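Local atomic coordinates of 5-formyl-3-hydroxy-2-methylpyridine 4-carboxylate 5-dehydrogenase (Mesorhizobium japonicum MAFF 303099, PDB entry 4OM8), a protein that oxidises 5-formyl-3-hydroxy-2-methylpyridine-4-carboxylate with NAD(+) during vitamin B6 degradation and can also reduce the same aldehyde with NADH, acting as a homodimer. Residues T163-D166 and L167-I171; V216-G219 and I220-I224. All blocks are in the same frame, centred on the assembly; numbering follows the deposited sequence. Where two conformers were deposited one is given.

Contact 1: T163-D166 and L167-I171; sequences TIRD and LIRSI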
loop_
_atom_site.group_PDB
_atom_site.type_symbol
_atom_site.label_atom_id
_atom_site.label_comp_id
_atom_site.label_asym_id
_atom_site.label_seq_id
_atom_site.Cartn_x
_atom_site.Cartn_y
_atom_site.Cartn_z
ATOM N N THR A 163 24.543 5.033 -14.792
ATOM C CA THR A 163 24.130 5.929 -15.873
ATOM C C THR A 163 22.606 6.005 -16.001
ATOM O O THR A 163 22.050 7.083 -16.189
ATOM C CB THR A 163 24.735 5.492 -17.218
ATOM O OG1 THR A 163 26.166 5.581 -17.147
ATOM C CG2 THR A 163 24.234 6.392 -18.357
ATOM N N ILE A 164 21.929 4.863 -15.894
ATOM C CA ILE A 164 20.468 4.862 -15.966
ATOM C C ILE A 164 19.849 5.473 -14.698
ATOM O O ILE A 164 18.882 6.231 -14.782
ATOM C CB ILE A 164 19.945 3.433 -16.219
ATOM C CG1 ILE A 164 20.400 2.962 -17.604
ATOM C CG2 ILE A 164 18.425 3.355 -16.076
ATOM C CD1 ILE A 164 19.948 3.859 -18.754
ATOM N N ARG A 165 20.410 5.172 -13.524
ATOM C CA ARG A 165 19.979 5.842 -12.288
ATOM C C ARG A 165 20.047 7.348 -12.465
ATOM O O ARG A 165 19.112 8.064 -12.140
ATOM C CB ARG A 165 20.848 5.424 -11.099
ATOM C CG ARG A 165 20.624 6.263 -9.841
ATOM C CD ARG A 165 21.462 5.769 -8.669
ATOM N NE ARG A 165 21.272 6.608 -7.482
ATOM C CZ ARG A 165 21.973 7.712 -7.221
ATOM N NH1 ARG A 165 22.932 8.116 -8.048
ATOM N NH2 ARG A 165 21.729 8.408 -6.115
ATOM N N ASP A 166 21.166 7.810 -13.013
ATOM C CA ASP A 166 21.407 9.237 -13.212
ATOM C C ASP A 166 20.437 9.859 -14.213
ATOM O O ASP A 166 19.928 10.955 -13.995
ATOM C CB ASP A 166 22.851 9.454 -13.680
ATOM C CG ASP A 166 23.216 10.909 -13.755
ATOM O OD1 ASP A 166 23.094 11.598 -12.724
ATOM O OD2 ASP A 166 23.622 11.351 -14.851
ATOM N N LEU A 167 20.170 9.147 -15.307
ATOM C CA LEU A 167 19.216 9.627 -16.305
ATOM C C LEU A 167 17.843 9.855 -15.678
ATOM O O LEU A 167 17.202 10.881 -15.885
ATOM C CB LEU A 167 19.108 8.621 -17.459
ATOM C CG LEU A 167 18.022 8.925 -18.493
ATOM C CD1 LEU A 167 18.359 10.210 -19.273
ATOM C CD2 LEU A 167 17.786 7.744 -19.438
ATOM N N ILE A 168 17.407 8.878 -14.899
ATOM C CA ILE A 168 16.109 8.935 -14.246
ATOM C C ILE A 168 16.035 10.125 -13.292
ATOM O O ILE A 168 15.069 10.890 -13.328
ATOM C CB ILE A 168 15.829 7.596 -13.510
ATOM C CG1 ILE A 168 15.684 6.462 -14.538
ATOM C CG2 ILE A 168 14.561 7.688 -12.669
ATOM C CD1 ILE A 168 15.744 5.053 -13.937
ATOM N N ARG A 169 17.050 10.291 -12.445
ATOM C CA ARG A 169 17.105 11.437 -11.543
ATOM C C ARG A 169 17.135 12.766 -12.312
ATOM O O ARG A 169 16.476 13.735 -11.925
ATOM C CB ARG A 169 18.331 11.309 -10.638
ATOM C CG ARG A 169 18.359 12.191 -9.412
ATOM C CD ARG A 169 19.649 11.929 -8.644
ATOM N NE ARG A 169 20.656 11.348 -9.528
ATOM C CZ ARG A 169 21.908 11.073 -9.179
ATOM N NH1 ARG A 169 22.325 11.325 -7.944
ATOM N NH2 ARG A 169 22.741 10.538 -10.070
ATOM N N SER A 170 17.898 12.804 -13.401
ATOM C CA SER A 170 18.067 14.057 -14.151
ATOM C C SER A 170 16.776 14.634 -14.702
ATOM O O SER A 170 16.700 15.834 -14.945
ATOM C CB SER A 170 19.049 13.868 -15.307
ATOM O OG SER A 170 18.445 13.207 -16.405
ATOM N N ILE A 171 15.768 13.800 -14.926
ATOM C CA ILE A 171 14.507 14.313 -15.440
ATOM C C ILE A 171 13.436 14.386 -14.346
ATOM O O ILE A 171 12.269 14.623 -14.631
ATOM C CB ILE A 171 13.993 13.479 -16.633
ATOM C CG1 ILE A 171 13.712 12.028 -16.223
ATOM C CG2 ILE A 171 14.989 13.531 -17.799
ATOM C CD1 ILE A 171 13.067 11.213 -17.335
HETATM O O HOH W 1 25.051 10.281 -7.963
#

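Contact 2: V216-G219 and I220-I224; sequences VSWG and IGYKI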
loop_
_atom_site.group_PDB
_atom_site.type_symbol
_atom_site.label_atom_id
_atom_site.label_comp_id
_atom_site.label_asym_id
_atom_site.label_seq_id
_atom_site.Cartn_x
_atom_site.Cartn_y
_atom_site.Cartn_z
ATOM N N VAL A 216 -7.637 -2.916 2.911
ATOM C CA VAL A 216 -6.244 -2.744 2.520
ATOM C C VAL A 216 -5.976 -1.368 1.885
ATOM O O VAL A 216 -4.952 -0.751 2.165
ATOM C CB VAL A 216 -5.803 -3.889 1.575
ATOM C CG1 VAL A 216 -4.386 -3.652 1.069
ATOM C CG2 VAL A 216 -5.898 -5.249 2.299
ATOM N N SER A 217 -6.903 -0.861 1.071
ATOM C CA SER A 217 -6.724 0.483 0.530
ATOM C C SER A 217 -6.557 1.520 1.624
ATOM O O SER A 217 -5.649 2.354 1.575
ATOM C CB SER A 217 -7.898 0.874 -0.360
ATOM O OG SER A 217 -7.792 0.218 -1.616
ATOM N N TRP A 218 -7.443 1.487 2.612
ATOM C CA TRP A 218 -7.425 2.509 3.641
ATOM C C TRP A 218 -6.470 2.215 4.784
ATOM O O TRP A 218 -5.844 3.127 5.330
ATOM C CB TRP A 218 -8.829 2.702 4.194
ATOM C CG TRP A 218 -9.721 3.467 3.274
ATOM C CD1 TRP A 218 -10.805 2.997 2.573
ATOM C CD2 TRP A 218 -9.631 4.870 2.973
ATOM N NE1 TRP A 218 -11.381 4.025 1.851
ATOM C CE2 TRP A 218 -10.677 5.178 2.083
ATOM C CE3 TRP A 218 -8.754 5.886 3.364
ATOM C CZ2 TRP A 218 -10.884 6.468 1.591
ATOM C CZ3 TRP A 218 -8.956 7.164 2.874
ATOM C CH2 TRP A 218 -10.012 7.443 1.998
ATOM N N GLY A 219 -6.366 0.951 5.169
ATOM C CA GLY A 219 -5.534 0.614 6.310
ATOM C C GLY A 219 -4.058 0.495 5.978
ATOM O O GLY A 219 -3.200 0.671 6.854
ATOM N N ILE A 220 -3.760 0.188 4.713
ATOM C CA ILE A 220 -2.389 -0.114 4.306
ATOM C C ILE A 220 -1.913 0.799 3.168
ATOM O O ILE A 220 -0.952 1.528 3.336
ATOM C CB ILE A 220 -2.238 -1.601 3.888
ATOM C CG1 ILE A 220 -2.583 -2.491 5.078
ATOM C CG2 ILE A 220 -0.804 -1.889 3.443
ATOM C CD1 ILE A 220 -2.648 -3.963 4.761
ATOM N N GLY A 221 -2.562 0.761 2.008
ATOM C CA GLY A 221 -2.062 1.543 0.875
ATOM C C GLY A 221 -2.010 3.044 1.160
ATOM O O GLY A 221 -1.010 3.712 0.904
ATOM N N TYR A 222 -3.100 3.561 1.714
ATOM C CA TYR A 222 -3.216 4.964 2.090
ATOM C C TYR A 222 -2.065 5.385 3.001
ATOM O O TYR A 222 -1.399 6.394 2.756
ATOM C CB TYR A 222 -4.587 5.161 2.745
ATOM C CG TYR A 222 -4.868 6.441 3.493
ATOM C CD1 TYR A 222 -4.655 7.686 2.920
ATOM C CD2 TYR A 222 -5.436 6.387 4.757
ATOM C CE1 TYR A 222 -4.970 8.847 3.618
ATOM C CE2 TYR A 222 -5.753 7.519 5.451
ATOM C CZ TYR A 222 -5.514 8.747 4.889
ATOM O OH TYR A 222 -5.846 9.878 5.615
ATOM N N LYS A 223 -1.793 4.581 4.026
ATOM C CA LYS A 223 -0.724 4.858 4.975
ATOM C C LYS A 223 0.660 4.751 4.330
ATOM O O LYS A 223 1.512 5.621 4.507
ATOM C CB LYS A 223 -0.825 3.891 6.163
ATOM C CG LYS A 223 0.288 3.999 7.197
ATOM C CD LYS A 223 -0.051 3.204 8.481
ATOM C CE LYS A 223 -1.181 3.854 9.288
ATOM N NZ LYS A 223 -1.644 3.040 10.462
ATOM N N ILE A 224 0.878 3.671 3.583
ATOM C CA ILE A 224 2.197 3.384 2.995
ATOM C C ILE A 224 2.559 4.367 1.877
ATOM O O ILE A 224 3.743 4.640 1.630
ATOM C CB ILE A 224 2.252 1.925 2.473
ATOM C CG1 ILE A 224 2.226 0.939 3.647
ATOM C CG2 ILE A 224 3.483 1.684 1.602
ATOM C CD1 ILE A 224 3.540 0.798 4.359
HETATM O O HOH W 2 -2.909 0.673 9.716
#

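Contact 1: T163-D166 and L167-I171
Thr163 and Leu167 open a run of four i to i+4 backbone bonds in the last turns of helix 158-170. Leu167 N donates to Thr163 O, Ile168 N to Ile164 O, Arg169 N to Arg165 O and Ser170 N to Asp166 O. At Ile171 the regular pattern fades: its N has weak bonds to Leu167 O and Ile168 O. Ser170 OG turns back to donate to Leu167 O at 2.7 Å.

The buried face carries Ile164 and Ile168. Ile164 CG2 meets Ile168 CD1 at 3.8 Å, and the two side chains cross at a slant. Both also touch Val150 and Met136 of the sheet. The helix is the crossover of the beta-alpha-beta unit formed with strands 147-151 and 174-178 in the Rossmann-type domain.

The exposed face is charged. Asp166 OD1 and Arg169 NH2 form a salt bridge at 2.9 Å. Its hydrogen bond is weak, bent to 121°, and the carboxylate stands almost perpendicular to the guanidinium. Arg169 bends at chi3 (22°), which brings its guanidinium back to Asp166. The extended Arg165 chain brings Arg165 CZ over one face of the Arg169 guanidinium, near its rim, with planes 63° apart. Arg165 NH1 lies 3.2 Å from Arg169 NH2, a close approach of like charges. One water accepts from Arg165 NH1 at 3.0 Å and from Arg169 NH1 at 2.9 Å. Arg169 has a second conformer, so this pattern describes one of its states. Arg165, Asp166 and Arg169 also touch a neighbouring molecule in the crystal, so the free dimer may differ here. The nearby carboxylate and the shared water probably offset part of the repulsion between the two arginines.

Contact 2: V216-G219 and I220-I224
Trp218 and Tyr222, one helical turn apart, form a T-shaped pair. The six-membered ring of Trp218 turns its edge to the face of Tyr222, with centroids 5.1 Å apart and planes at 77°. Trp218 CZ3 sits over the centre of the tyrosine ring; Trp218 CE3 is 3.6 Å from Tyr222 CD2. Tyr222 CG is anti to its N (chi1 167°), which lays the ring beside the Trp218 edge. The tyrosine edge meets Trp218 O, 3.3 Å from Tyr222 CD2, a buried carbonyl oxygen with no polar partner in the model. Here helix 209-226 of the C-terminal domain widens into a pi-type turn. Gly221 N to Val216 O (2.8 Å) and Tyr222 N to Ser217 O are i to i+5 bonds. Ile220 N also donates to Val216 O, in a more bent i to i+4 bond from above the carbonyl plane. Tyr222 OH bonds to Leu298 O of the second subunit, whose Ile144 packs against Tyr222. Cutting Tyr222 back to an alanine is likely to leave the Trp218 edge without its facing ring and Leu298 O without this donor. In one of its two conformers, Lys223 NZ shares a water with Gly219 O and bonds to Asn140 O of the second subunit.

Contacts 1 and 2 follow one another along the chain and lie in different domains, the NAD-binding and the C-terminal one. Their centres are 30 Å apart and their nearest atoms about 18 Å, so they do not touch. Contact 1 is nearer the chemistry. The Ile168 side chain lies about 9 Å from that of His137, thought to be important for catalysis, and about 13 Å from the bound NAD. Residues 163-171 touch no other chain of the assembly. Contact 2 is remote from the active site of its own chain and lies at the dimer interface. There Ser217 OG bonds to Ile224 O of the second subunit, and the reciprocal bond is also made.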